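Local coordinates for AAEL008620-PA odorant-binding protein (Aedes aegypti, PDB 5V13) that binds the insect juvenile hormone JH3 in the mosquito hemolymph, as a secreted member of the odorant-binding protein family, at residues Q28-Y33 and F267-S272; R35-S40 and I48-W53; A42-K47 and E275-S280; C63-V68 and S124-Y129. All blocks are in the same frame, centred on the assembly; numbering follows the deposited sequence.

Overall arrangement
From the N terminus, helix 26-38 supplies the first segments of interactions 1 and 2. Interaction 2 closes early, across a short connection that includes the first turn of helix 44-51. Interaction 4 follows it in series, crossing helix 59-71 with helix 122-135. Both nest inside the very long loop closed by interaction 1, where the chain returns after helix 251-264 to meet helix 26-38. Interaction 3, which joins helix 44-51 to the start of helix 278-286, crosses interactions 1 and 2 and encloses interaction 4. The C36-C67 disulfide links interaction 2 to interaction 4. Interactions 1, 2 and 4 touch the hormone, as does W278 of interaction 3, and the late segments 267-272 and 275-280 pack on helices 26-38 and 44-51 around it.

Interaction 1 (Q28-Y33 and F267-S272); sequences QTLYAY and FYFDLS. With JH3 (methyl (2E,6E)-9-[(2R)-3,3-dimethyloxiran-2-yl]-3,7-dimethylnona-2,6-dienoate), chain E.
L30 and Y31 of helix 26-38 receive Y268 and F269, which come from the loop ahead of helix 278-286. Followed outward, the L30 side chain first brings CB to within 4.1 Å of Y268 CD2. Its CG lies at the edge of the Y268 ring, and there it branches. CD2 rests 3.9 Å from Y268 CB, while CD1 turns to the F269 ring and meets CE1 in the ring plane at 3.7 Å. With CG anti to the backbone N (chi1 -169°), the two methyls are shared between the aromatics. Beside L30, the ring of Y31 directs its edge at the face of Y268 in an offset edge-to-face pair, with centroids 5.8 Å apart and planes at 76°. The Y268 hydroxyl is hydrogen-bonded to E27.

On the ligand side of this layer is the JH3 pocket. The hormone's C5 sits over the centre of one face of Y33, and Y33 CB approaches JH3 C2 at 3.5 Å. F269 CE1 reaches the ester methyl CM of JH3 at 3.6 Å, and the F269 ring also meets W278. Carbon therefore meets carbon almost throughout, and L30 CD1 and the ester methyl meet at the same corner of the F269 ring, CE1. Such a surface suits a lipid-like ligand, probably held at this end mainly by shape and dispersion.

Interaction 2 (R35-S40 and I48-W53); sequences RCLNDS and INWVKW. With JH3 (methyl (2E,6E)-9-[(2R)-3,3-dimethyloxiran-2-yl]-3,7-dimethylnona-2,6-dienoate), chain E.
The side chains of L37 and W50 run antiparallel alongside one another between helices 26-38 and 44-51, the leucine meeting the edge of the indole. L37 CD2 lies near the ring plane, 3.6 Å from W50 CE3. Further along the same edge, S40 OG comes to 3.4 Å from W50 CH2, placed there by a side chain extended away from its backbone N (chi1 179°). That hydroxyl is hydrogen-bonded to E60; the indole NE1, on the pyrrole side of the ring, is hydrogen-bonded to S61. The L37 and V51 side chains cross at about a right angle, L37 CD1 touching V51 CG1 at 3.9 Å.

These helices form one wall of the PBP/GOBP-type hormone pocket. Helix 44-51 ends in a Schellman motif with W53, at positive phi, as the C-prime residue, and W53 N donates to W50 O at 2.8 Å. The turn presents the W53 indole to the ligand, with JH3 C5 offset toward the rim of one face and NE1 3.3 Å from the methyl C3' of JH3. L37 CD1 comes within 3.5 Å of the ester oxygen O1 of JH3, and V51 CG1 lies 3.8 Å from its C1. The ring of Y64 stacks on the W50 indole.

Interaction 3 (A42-K47 and E275-S280); sequences ASIEQK and EEPWKS
I44 and K47, one helical turn apart on helix 44-51, receive E276 and P277 at the head of helix 278-286. The CG2 branch of I44 meets E276 CB at 3.7 Å. Its other branch ends in CD1, which lies 4.1 Å from P277 CD as the two side chains cross at about a right angle. K47 touches the same proline through the root of its side chain, with CB 4.1 Å from P277 CB. Beyond CG the lysine is extended, carrying NZ to the carbonyl oxygens of L37 and S40, to which it is hydrogen-bonded. Its aliphatic base thus packs on P277 while its ammonium group bridges those two carbonyls near the C-terminal end of helix 26-38.

The next shell orders the two helix starts. S43 is the N-cap of helix 44-51, its OG accepting from Q46 N at 3.1 Å with an N-H...O angle of 165°. In 275-280, the side chain of E276 (chi2 -69°) bends toward the start of the helix that follows it, and S280 N donates to E276 OE2 at 3.0 Å, on the syn side of the carboxylate. P277 follows a cis peptide bond, and its CD lies over one face of W278. That indole touches JH3. The arrangement is an apolar joint between two helix N-termini, with a side-chain cap on the first, and it sets the C-terminal helix as part of the hormone pocket, to which it gives W278 and A281.

Interaction 4 (C63-V68 and S124-Y129); sequences CYVKCV and SVFNKY. With JH3 (methyl (2E,6E)-9-[(2R)-3,3-dimethyloxiran-2-yl]-3,7-dimethylnona-2,6-dienoate), chain E.
The epoxide end of the JH3 pocket lies beside the crossing of helices 59-71 and 122-135, whose segments 63-68 and 124-129 cross at 83°, axes 8.6 Å apart. V65 is placed between two aromatic side chains of the second helix. Its CG2 methyl approaches the edge of F126, in the ring plane, 3.8 Å from CD2. Its CG1 methyl lies 3.8 Å from Y129 CD2, so the two branches part, one to each ring. V125 packs alongside with CG1 4.2 Å from K66 CA, while K66 NZ is hydrogen-bonded to N120 O.

The Y129 ring, leaving the helix with CG anti to the backbone N (chi1 -168°), extends to the ligand. Its hydroxyl donates to the epoxide oxygen O3 of JH3 at 2.7 Å, with that oxygen near the ring plane. Y64, on the helix face that looks away from F126, borders the hormone chain, with OH 3.4 Å from JH3 C4 and hydrogen-bonded to Y33 O. Disulfides C63-C122 and C36-C67 secure helix 59-71 to its neighbours. The crossing itself is apolar, and the polar hydroxyl of Y129 is directed past it to the ligand. This one directed bond probably contributes to recognition of the epoxide, at the end of a largely hydrocarbon chain.

Interaction 1 (Q28-Y33 and F267-S272)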
# COMPACT_ATOMS: atom_id res chain seq x y z
N GLN B 28 4.77 5.96 -13.89
CA GLN B 28 5.15 6.42 -15.22
C GLN B 28 5.05 7.95 -15.36
O GLN B 28 5.94 8.58 -15.94
CB GLN B 28 4.27 5.70 -16.25
CG GLN B 28 4.71 4.23 -16.44
CD GLN B 28 3.76 3.46 -17.34
OE1 GLN B 28 2.53 3.55 -17.20
NE2 GLN B 28 4.32 2.68 -18.25
N THR B 29 3.97 8.56 -14.87
CA THR B 29 3.90 10.02 -14.93
C THR B 29 5.00 10.66 -14.08
O THR B 29 5.65 11.61 -14.53
CB THR B 29 2.52 10.51 -14.49
OG1 THR B 29 2.20 10.01 -13.19
CG2 THR B 29 1.46 10.02 -15.49
N LEU B 30 5.23 10.16 -12.87
CA LEU B 30 6.28 10.77 -12.05
C LEU B 30 7.64 10.63 -12.71
O LEU B 30 8.44 11.57 -12.71
CB LEU B 30 6.29 10.14 -10.64
CG LEU B 30 7.17 10.91 -9.65
CD1 LEU B 30 6.71 12.37 -9.53
CD2 LEU B 30 7.15 10.24 -8.29
N TYR B 31 7.92 9.46 -13.31
CA TYR B 31 9.20 9.28 -14.00
C TYR B 31 9.38 10.32 -15.09
O TYR B 31 10.44 10.95 -15.21
CB TYR B 31 9.28 7.87 -14.60
CG TYR B 31 10.60 7.56 -15.27
CD1 TYR B 31 10.85 7.94 -16.60
CD2 TYR B 31 11.59 6.87 -14.58
CE1 TYR B 31 12.07 7.62 -17.21
CE2 TYR B 31 12.80 6.56 -15.18
CZ TYR B 31 13.04 6.93 -16.49
OH TYR B 31 14.25 6.61 -17.06
N ALA B 32 8.34 10.51 -15.90
CA ALA B 32 8.42 11.46 -17.01
C ALA B 32 8.55 12.89 -16.50
O ALA B 32 9.38 13.66 -17.01
CB ALA B 32 7.19 11.31 -17.91
N TYR B 33 7.74 13.27 -15.51
CA TYR B 33 7.80 14.65 -15.00
C TYR B 33 9.19 14.98 -14.45
O TYR B 33 9.75 16.05 -14.73
CB TYR B 33 6.75 14.88 -13.91
CG TYR B 33 5.30 14.62 -14.30
CD1 TYR B 33 4.91 14.62 -15.64
CD2 TYR B 33 4.34 14.38 -13.33
CE1 TYR B 33 3.57 14.37 -15.99
CE2 TYR B 33 3.02 14.14 -13.66
CZ TYR B 33 2.64 14.13 -14.98
OH TYR B 33 1.32 13.87 -15.29
N PHE B 267 12.83 6.66 -4.73
CA PHE B 267 12.24 8.00 -4.63
C PHE B 267 12.67 8.83 -5.83
O PHE B 267 13.81 9.29 -5.89
CB PHE B 267 12.68 8.69 -3.33
CG PHE B 267 12.27 7.96 -2.08
CD1 PHE B 267 10.97 8.03 -1.62
CD2 PHE B 267 13.21 7.23 -1.35
CE1 PHE B 267 10.60 7.37 -0.44
CE2 PHE B 267 12.84 6.56 -0.19
CZ PHE B 267 11.53 6.63 0.26
N TYR B 268 11.74 9.05 -6.77
CA TYR B 268 12.07 9.82 -7.96
C TYR B 268 12.39 11.28 -7.62
O TYR B 268 13.27 11.89 -8.24
CB TYR B 268 10.92 9.72 -8.96
CG TYR B 268 10.79 8.35 -9.58
CD1 TYR B 268 11.73 7.34 -9.30
CD2 TYR B 268 9.78 8.06 -10.46
CE1 TYR B 268 11.64 6.07 -9.89
CE2 TYR B 268 9.67 6.79 -11.04
CZ TYR B 268 10.61 5.81 -10.76
OH TYR B 268 10.48 4.56 -11.36
N PHE B 269 11.67 11.85 -6.66
CA PHE B 269 12.15 13.04 -5.94
C PHE B 269 11.65 12.95 -4.51
O PHE B 269 10.87 12.07 -4.15
CB PHE B 269 11.71 14.34 -6.62
CG PHE B 269 10.29 14.74 -6.35
CD1 PHE B 269 9.24 14.13 -7.02
CD2 PHE B 269 10.00 15.75 -5.45
CE1 PHE B 269 7.94 14.51 -6.79
CE2 PHE B 269 8.71 16.13 -5.20
CZ PHE B 269 7.67 15.52 -5.87
N ASP B 270 12.12 13.88 -3.67
CA ASP B 270 11.81 13.85 -2.24
C ASP B 270 10.54 14.68 -2.02
O ASP B 270 10.58 15.91 -2.07
CB ASP B 270 12.99 14.39 -1.45
CG ASP B 270 12.72 14.49 0.05
OD1 ASP B 270 11.67 14.02 0.54
OD2 ASP B 270 13.58 15.06 0.74
N LEU B 271 9.42 14.00 -1.75
CA LEU B 271 8.15 14.71 -1.60
C LEU B 271 8.14 15.63 -0.38
O LEU B 271 7.21 16.43 -0.23
CB LEU B 271 6.98 13.71 -1.51
CG LEU B 271 6.18 13.36 -2.78
CD1 LEU B 271 7.04 12.69 -3.83
CD2 LEU B 271 4.98 12.48 -2.45
N SER B 272 9.15 15.56 0.48
CA SER B 272 9.26 16.45 1.61
C SER B 272 10.34 17.51 1.42
O SER B 272 10.61 18.27 2.35
CB SER B 272 9.53 15.67 2.91
OG SER B 272 10.85 15.15 2.92
C1 JH3 E . 6.02 17.51 -11.26
O2 JH3 E . 5.17 17.40 -10.40
O1 JH3 E . 7.38 17.17 -10.93
CM JH3 E . 7.65 16.64 -9.63
C2 JH3 E . 5.74 17.96 -12.64
C3 JH3 E . 4.57 18.34 -13.16
C3' JH3 E . 3.29 18.39 -12.37
C4 JH3 E . 4.57 18.73 -14.62
C5 JH3 E . 3.34 18.13 -15.29
C6 JH3 E . 3.55 18.11 -16.79
C7 JH3 E . 3.09 19.06 -17.60
C7' JH3 E . 2.35 20.26 -17.05
C8 JH3 E . 3.35 18.93 -19.09
C9 JH3 E . 2.05 18.79 -19.90
CA JH3 E . 1.13 17.71 -19.35
O3 JH3 E . -0.02 17.44 -20.19
CB JH3 E . 1.01 16.45 -20.21
CB' JH3 E . 0.77 15.18 -19.37
CC JH3 E . 1.74 16.35 -21.54

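Interaction 2 (R35-S40 and I48-W53)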
# COMPACT_ATOMS: atom_id res chain seq x y z
N ARG B 35 12.18 13.29 -14.87
CA ARG B 35 13.31 13.18 -15.80
C ARG B 35 13.32 14.32 -16.81
O ARG B 35 14.39 14.84 -17.14
CB ARG B 35 13.29 11.83 -16.53
CG ARG B 35 13.67 10.65 -15.63
CD ARG B 35 15.13 10.73 -15.15
NE ARG B 35 16.07 10.66 -16.27
CZ ARG B 35 16.60 9.53 -16.73
NH1 ARG B 35 16.30 8.37 -16.17
NH2 ARG B 35 17.44 9.57 -17.76
N CYS B 36 12.15 14.72 -17.30
CA CYS B 36 12.11 15.88 -18.20
C CYS B 36 12.46 17.18 -17.48
O CYS B 36 13.02 18.09 -18.11
CB CYS B 36 10.73 15.98 -18.86
SG CYS B 36 10.43 14.61 -20.04
N LEU B 37 12.16 17.29 -16.19
CA LEU B 37 12.57 18.48 -15.43
C LEU B 37 14.09 18.56 -15.31
O LEU B 37 14.70 19.61 -15.55
CB LEU B 37 11.93 18.49 -14.04
CG LEU B 37 10.54 19.11 -13.91
CD1 LEU B 37 9.95 18.83 -12.53
CD2 LEU B 37 10.62 20.61 -14.15
N ASN B 38 14.72 17.45 -14.94
CA ASN B 38 16.17 17.46 -14.71
C ASN B 38 16.96 17.51 -16.01
O ASN B 38 18.10 17.98 -16.01
CB ASN B 38 16.59 16.24 -13.88
CG ASN B 38 16.07 16.30 -12.45
OD1 ASN B 38 15.68 17.35 -11.96
ND2 ASN B 38 16.05 15.15 -11.79
N ASP B 39 16.37 17.05 -17.13
CA ASP B 39 17.03 17.23 -18.42
C ASP B 39 16.95 18.67 -18.92
O ASP B 39 17.63 19.00 -19.89
CB ASP B 39 16.44 16.30 -19.48
CG ASP B 39 16.80 14.83 -19.23
OD1 ASP B 39 17.74 14.57 -18.46
OD2 ASP B 39 16.13 13.94 -19.82
N SER B 40 16.16 19.52 -18.28
CA SER B 40 15.99 20.90 -18.72
C SER B 40 16.93 21.84 -17.97
O SER B 40 17.12 21.72 -16.75
CB SER B 40 14.55 21.35 -18.52
OG SER B 40 14.37 22.69 -18.93
N ILE B 48 8.86 26.08 -11.82
CA ILE B 48 7.75 26.20 -10.88
C ILE B 48 6.43 26.34 -11.63
O ILE B 48 5.43 25.71 -11.26
CB ILE B 48 7.99 27.38 -9.92
CG1 ILE B 48 9.11 27.05 -8.93
CG2 ILE B 48 6.71 27.73 -9.17
CD1 ILE B 48 9.53 28.24 -8.08
N ASN B 49 6.40 27.15 -12.69
CA ASN B 49 5.20 27.23 -13.52
C ASN B 49 4.82 25.87 -14.09
O ASN B 49 3.64 25.56 -14.23
CB ASN B 49 5.41 28.21 -14.67
CG ASN B 49 5.52 29.64 -14.19
OD1 ASN B 49 4.82 30.05 -13.26
ND2 ASN B 49 6.40 30.40 -14.82
N TRP B 50 5.82 25.04 -14.44
CA TRP B 50 5.49 23.75 -15.02
C TRP B 50 4.85 22.82 -13.99
O TRP B 50 3.87 22.14 -14.29
CB TRP B 50 6.73 23.08 -15.61
CG TRP B 50 7.47 23.91 -16.64
CD1 TRP B 50 7.04 25.06 -17.22
CD2 TRP B 50 8.77 23.65 -17.17
NE1 TRP B 50 8.00 25.53 -18.10
CE2 TRP B 50 9.06 24.67 -18.09
CE3 TRP B 50 9.71 22.62 -16.97
CZ2 TRP B 50 10.27 24.72 -18.79
CZ3 TRP B 50 10.91 22.68 -17.67
CH2 TRP B 50 11.18 23.72 -18.57
N VAL B 51 5.39 22.78 -12.77
CA VAL B 51 4.82 21.87 -11.78
C VAL B 51 3.45 22.34 -11.29
O VAL B 51 2.76 21.56 -10.62
CB VAL B 51 5.76 21.66 -10.57
CG1 VAL B 51 7.10 21.11 -11.03
CG2 VAL B 51 5.94 22.96 -9.78
N LYS B 52 3.05 23.58 -11.59
CA LYS B 52 1.69 24.06 -11.38
C LYS B 52 0.83 23.91 -12.63
O LYS B 52 -0.23 24.53 -12.73
CB LYS B 52 1.70 25.52 -10.94
CG LYS B 52 2.33 25.78 -9.58
CD LYS B 52 2.47 27.28 -9.36
CE LYS B 52 3.20 27.59 -8.06
NZ LYS B 52 3.59 29.02 -8.01
N TRP B 53 1.30 23.13 -13.60
CA TRP B 53 0.55 22.76 -14.80
C TRP B 53 0.21 23.95 -15.70
O TRP B 53 -0.76 23.91 -16.46
CB TRP B 53 -0.73 22.01 -14.43
CG TRP B 53 -0.46 20.65 -13.86
CD1 TRP B 53 -0.12 20.34 -12.57
CD2 TRP B 53 -0.49 19.41 -14.57
NE1 TRP B 53 0.05 18.98 -12.44
CE2 TRP B 53 -0.18 18.39 -13.65
CE3 TRP B 53 -0.77 19.06 -15.90
CZ2 TRP B 53 -0.12 17.04 -14.02
CZ3 TRP B 53 -0.73 17.71 -16.25
CH2 TRP B 53 -0.41 16.73 -15.32
C1 JH3 E . 6.02 17.51 -11.26
O2 JH3 E . 5.17 17.40 -10.40
O1 JH3 E . 7.38 17.17 -10.93
CM JH3 E . 7.65 16.64 -9.63
C2 JH3 E . 5.74 17.96 -12.64
C3 JH3 E . 4.57 18.34 -13.16
C3' JH3 E . 3.29 18.39 -12.37
C4 JH3 E . 4.57 18.73 -14.62
C5 JH3 E . 3.34 18.13 -15.29
C6 JH3 E . 3.55 18.11 -16.79
C7 JH3 E . 3.09 19.06 -17.60
C7' JH3 E . 2.35 20.26 -17.05
C8 JH3 E . 3.35 18.93 -19.09
C9 JH3 E . 2.05 18.79 -19.90
CA JH3 E . 1.13 17.71 -19.35
O3 JH3 E . -0.02 17.44 -20.19
CB JH3 E . 1.01 16.45 -20.21
CB' JH3 E . 0.77 15.18 -19.37
CC JH3 E . 1.74 16.35 -21.54

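Interaction 3 (A42-K47 and E275-S280)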
# COMPACT_ATOMS: atom_id res chain seq x y z
N ALA B 42 16.17 25.05 -17.91
CA ALA B 42 15.33 26.22 -17.69
C ALA B 42 15.50 26.77 -16.27
O ALA B 42 15.92 26.06 -15.35
CB ALA B 42 13.87 25.87 -17.94
N SER B 43 15.15 28.04 -16.11
CA SER B 43 15.18 28.70 -14.81
C SER B 43 14.24 28.00 -13.84
O SER B 43 13.30 27.29 -14.22
CB SER B 43 14.75 30.16 -14.93
OG SER B 43 13.34 30.22 -15.14
N ILE B 44 14.47 28.24 -12.55
CA ILE B 44 13.60 27.69 -11.51
C ILE B 44 12.20 28.28 -11.61
O ILE B 44 11.20 27.60 -11.37
CB ILE B 44 14.20 27.92 -10.11
CG1 ILE B 44 15.43 27.03 -9.90
CG2 ILE B 44 13.15 27.66 -9.04
CD1 ILE B 44 15.08 25.56 -9.78
N GLU B 45 12.09 29.58 -11.93
CA GLU B 45 10.76 30.16 -12.04
C GLU B 45 9.95 29.47 -13.12
O GLU B 45 8.76 29.18 -12.93
CB GLU B 45 10.83 31.66 -12.33
CG GLU B 45 11.00 32.50 -11.08
CD GLU B 45 12.26 32.14 -10.35
OE1 GLU B 45 12.19 31.85 -9.13
OE2 GLU B 45 13.32 32.11 -11.03
N GLN B 46 10.59 29.17 -14.25
CA GLN B 46 9.93 28.42 -15.30
C GLN B 46 9.50 27.05 -14.80
O GLN B 46 8.34 26.63 -14.98
CB GLN B 46 10.85 28.29 -16.51
CG GLN B 46 11.00 29.60 -17.30
CD GLN B 46 9.80 29.89 -18.19
OE1 GLN B 46 8.65 29.76 -17.78
NE2 GLN B 46 10.08 30.29 -19.43
N LYS B 47 10.41 26.32 -14.14
CA LYS B 47 10.06 24.98 -13.67
C LYS B 47 8.96 25.01 -12.61
O LYS B 47 8.19 24.04 -12.51
CB LYS B 47 11.30 24.28 -13.12
CG LYS B 47 12.33 23.95 -14.19
CD LYS B 47 13.60 23.36 -13.58
CE LYS B 47 14.58 22.96 -14.68
NZ LYS B 47 15.70 22.12 -14.16
N GLU B 275 13.40 22.45 -1.31
CA GLU B 275 13.98 23.10 -2.47
C GLU B 275 12.98 23.17 -3.61
O GLU B 275 12.08 22.32 -3.73
CB GLU B 275 15.22 22.34 -2.94
CG GLU B 275 16.20 22.05 -1.84
CD GLU B 275 17.41 21.32 -2.37
OE1 GLU B 275 17.52 20.09 -2.14
OE2 GLU B 275 18.25 21.97 -3.03
N GLU B 276 13.12 24.18 -4.45
CA GLU B 276 12.28 24.28 -5.63
C GLU B 276 12.91 23.51 -6.79
O GLU B 276 14.14 23.33 -6.84
CB GLU B 276 12.09 25.75 -6.01
CG GLU B 276 11.30 26.56 -4.97
CD GLU B 276 9.83 26.15 -4.89
OE1 GLU B 276 9.08 26.78 -4.12
OE2 GLU B 276 9.41 25.21 -5.59
N PRO B 277 12.11 23.04 -7.76
CA PRO B 277 10.65 23.19 -7.88
C PRO B 277 9.85 22.19 -7.06
O PRO B 277 8.63 22.20 -7.12
CB PRO B 277 10.40 22.97 -9.37
CG PRO B 277 11.45 21.97 -9.76
CD PRO B 277 12.68 22.34 -8.93
N TRP B 278 10.54 21.35 -6.28
CA TRP B 278 9.88 20.23 -5.61
C TRP B 278 8.86 20.71 -4.58
O TRP B 278 7.76 20.15 -4.48
CB TRP B 278 10.92 19.31 -4.97
CG TRP B 278 12.10 19.10 -5.88
CD1 TRP B 278 13.39 19.49 -5.65
CD2 TRP B 278 12.08 18.51 -7.19
NE1 TRP B 278 14.18 19.15 -6.72
CE2 TRP B 278 13.40 18.56 -7.68
CE3 TRP B 278 11.09 17.92 -7.98
CZ2 TRP B 278 13.75 18.05 -8.93
CZ3 TRP B 278 11.44 17.44 -9.23
CH2 TRP B 278 12.76 17.49 -9.69
N LYS B 279 9.21 21.75 -3.81
CA LYS B 279 8.28 22.24 -2.79
C LYS B 279 7.01 22.77 -3.42
O LYS B 279 5.90 22.46 -2.98
CB LYS B 279 8.95 23.32 -1.92
CG LYS B 279 8.01 23.88 -0.87
CD LYS B 279 8.33 25.33 -0.53
CE LYS B 279 9.65 25.42 0.21
NZ LYS B 279 10.26 26.77 0.12
N SER B 280 7.16 23.59 -4.47
CA SER B 280 5.98 24.13 -5.14
C SER B 280 5.14 23.02 -5.75
O SER B 280 3.91 23.12 -5.81
CB SER B 280 6.38 25.13 -6.21
OG SER B 280 6.74 26.35 -5.60

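Interaction 4 (C63-V68 and S124-Y129)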
# COMPACT_ATOMS: atom_id res chain seq x y z
N CYS B 63 9.62 22.73 -25.07
CA CYS B 63 10.36 21.48 -25.09
C CYS B 63 9.99 20.59 -23.91
O CYS B 63 10.04 19.36 -24.04
CB CYS B 63 11.86 21.73 -25.10
SG CYS B 63 12.39 22.47 -26.68
N TYR B 64 9.63 21.17 -22.76
CA TYR B 64 9.20 20.34 -21.64
C TYR B 64 7.91 19.59 -21.98
O TYR B 64 7.77 18.40 -21.67
CB TYR B 64 8.99 21.19 -20.38
CG TYR B 64 8.65 20.36 -19.16
CD1 TYR B 64 9.64 19.62 -18.51
CD2 TYR B 64 7.34 20.27 -18.68
CE1 TYR B 64 9.32 18.83 -17.39
CE2 TYR B 64 7.02 19.50 -17.56
CZ TYR B 64 8.02 18.78 -16.93
OH TYR B 64 7.72 18.00 -15.82
N VAL B 65 6.95 20.28 -22.59
CA VAL B 65 5.71 19.62 -22.99
C VAL B 65 5.98 18.51 -24.00
O VAL B 65 5.42 17.41 -23.90
CB VAL B 65 4.71 20.65 -23.53
CG1 VAL B 65 3.43 19.95 -24.01
CG2 VAL B 65 4.37 21.68 -22.44
N LYS B 66 6.86 18.76 -24.97
CA LYS B 66 7.20 17.73 -25.95
C LYS B 66 7.84 16.52 -25.27
O LYS B 66 7.47 15.36 -25.54
CB LYS B 66 8.12 18.30 -27.02
CG LYS B 66 8.60 17.25 -28.02
CD LYS B 66 9.60 17.80 -29.00
CE LYS B 66 10.45 16.66 -29.54
NZ LYS B 66 11.55 17.18 -30.39
N CYS B 67 8.81 16.77 -24.39
CA CYS B 67 9.51 15.72 -23.66
C CYS B 67 8.53 14.85 -22.87
O CYS B 67 8.58 13.62 -22.95
CB CYS B 67 10.54 16.34 -22.71
SG CYS B 67 11.56 15.18 -21.69
N VAL B 68 7.65 15.47 -22.08
CA VAL B 68 6.71 14.69 -21.27
C VAL B 68 5.75 13.92 -22.16
O VAL B 68 5.45 12.74 -21.90
CB VAL B 68 5.95 15.59 -20.28
CG1 VAL B 68 4.89 14.77 -19.47
CG2 VAL B 68 6.93 16.27 -19.34
N SER B 124 6.14 23.01 -32.79
CA SER B 124 5.01 22.39 -33.48
C SER B 124 4.21 21.50 -32.54
O SER B 124 2.97 21.48 -32.60
CB SER B 124 5.50 21.58 -34.68
OG SER B 124 6.08 22.42 -35.66
N VAL B 125 4.88 20.75 -31.68
CA VAL B 125 4.17 19.85 -30.78
C VAL B 125 3.37 20.64 -29.74
O VAL B 125 2.19 20.38 -29.51
CB VAL B 125 5.15 18.86 -30.12
CG1 VAL B 125 4.47 18.00 -29.08
CG2 VAL B 125 5.82 17.97 -31.18
N PHE B 126 4.01 21.64 -29.11
CA PHE B 126 3.32 22.49 -28.13
C PHE B 126 2.12 23.19 -28.76
O PHE B 126 1.02 23.18 -28.19
CB PHE B 126 4.32 23.50 -27.55
CG PHE B 126 3.73 24.45 -26.56
CD1 PHE B 126 3.18 25.66 -26.97
CD2 PHE B 126 3.80 24.18 -25.19
CE1 PHE B 126 2.66 26.55 -26.04
CE2 PHE B 126 3.29 25.07 -24.26
CZ PHE B 126 2.72 26.25 -24.68
N ASN B 127 2.30 23.80 -29.93
CA ASN B 127 1.19 24.52 -30.55
C ASN B 127 0.03 23.60 -30.91
O ASN B 127 -1.14 23.99 -30.81
CB ASN B 127 1.68 25.26 -31.78
CG ASN B 127 2.49 26.47 -31.41
OD1 ASN B 127 2.46 26.90 -30.25
ND2 ASN B 127 3.21 27.03 -32.36
N LYS B 128 0.33 22.37 -31.34
CA LYS B 128 -0.74 21.44 -31.68
C LYS B 128 -1.52 21.02 -30.44
O LYS B 128 -2.74 20.85 -30.51
CB LYS B 128 -0.14 20.23 -32.41
CG LYS B 128 -1.13 19.09 -32.72
CD LYS B 128 -2.39 19.61 -33.44
CE LYS B 128 -2.37 19.30 -34.92
NZ LYS B 128 -3.64 19.73 -35.60
N TYR B 129 -0.85 20.92 -29.30
CA TYR B 129 -1.50 20.53 -28.05
C TYR B 129 -2.35 21.65 -27.44
O TYR B 129 -3.21 21.37 -26.60
CB TYR B 129 -0.41 20.10 -27.07
CG TYR B 129 -0.82 19.38 -25.80
CD1 TYR B 129 -1.66 18.27 -25.84
CD2 TYR B 129 -0.29 19.76 -24.58
CE1 TYR B 129 -2.00 17.59 -24.66
CE2 TYR B 129 -0.62 19.11 -23.42
CZ TYR B 129 -1.48 18.02 -23.46
OH TYR B 129 -1.78 17.36 -22.30
C1 JH3 E . 6.02 17.51 -11.26
O2 JH3 E . 5.17 17.40 -10.40
O1 JH3 E . 7.38 17.17 -10.93
CM JH3 E . 7.65 16.64 -9.63
C2 JH3 E . 5.74 17.96 -12.64
C3 JH3 E . 4.57 18.34 -13.16
C3' JH3 E . 3.29 18.39 -12.37
C4 JH3 E . 4.57 18.73 -14.62
C5 JH3 E . 3.34 18.13 -15.29
C6 JH3 E . 3.55 18.11 -16.79
C7 JH3 E . 3.09 19.06 -17.60
C7' JH3 E . 2.35 20.26 -17.05
C8 JH3 E . 3.35 18.93 -19.09
C9 JH3 E . 2.05 18.79 -19.90
CA JH3 E . 1.13 17.71 -19.35
O3 JH3 E . -0.02 17.44 -20.19
CB JH3 E . 1.01 16.45 -20.21
CB' JH3 E . 0.77 15.18 -19.37
CC JH3 E . 1.74 16.35 -21.54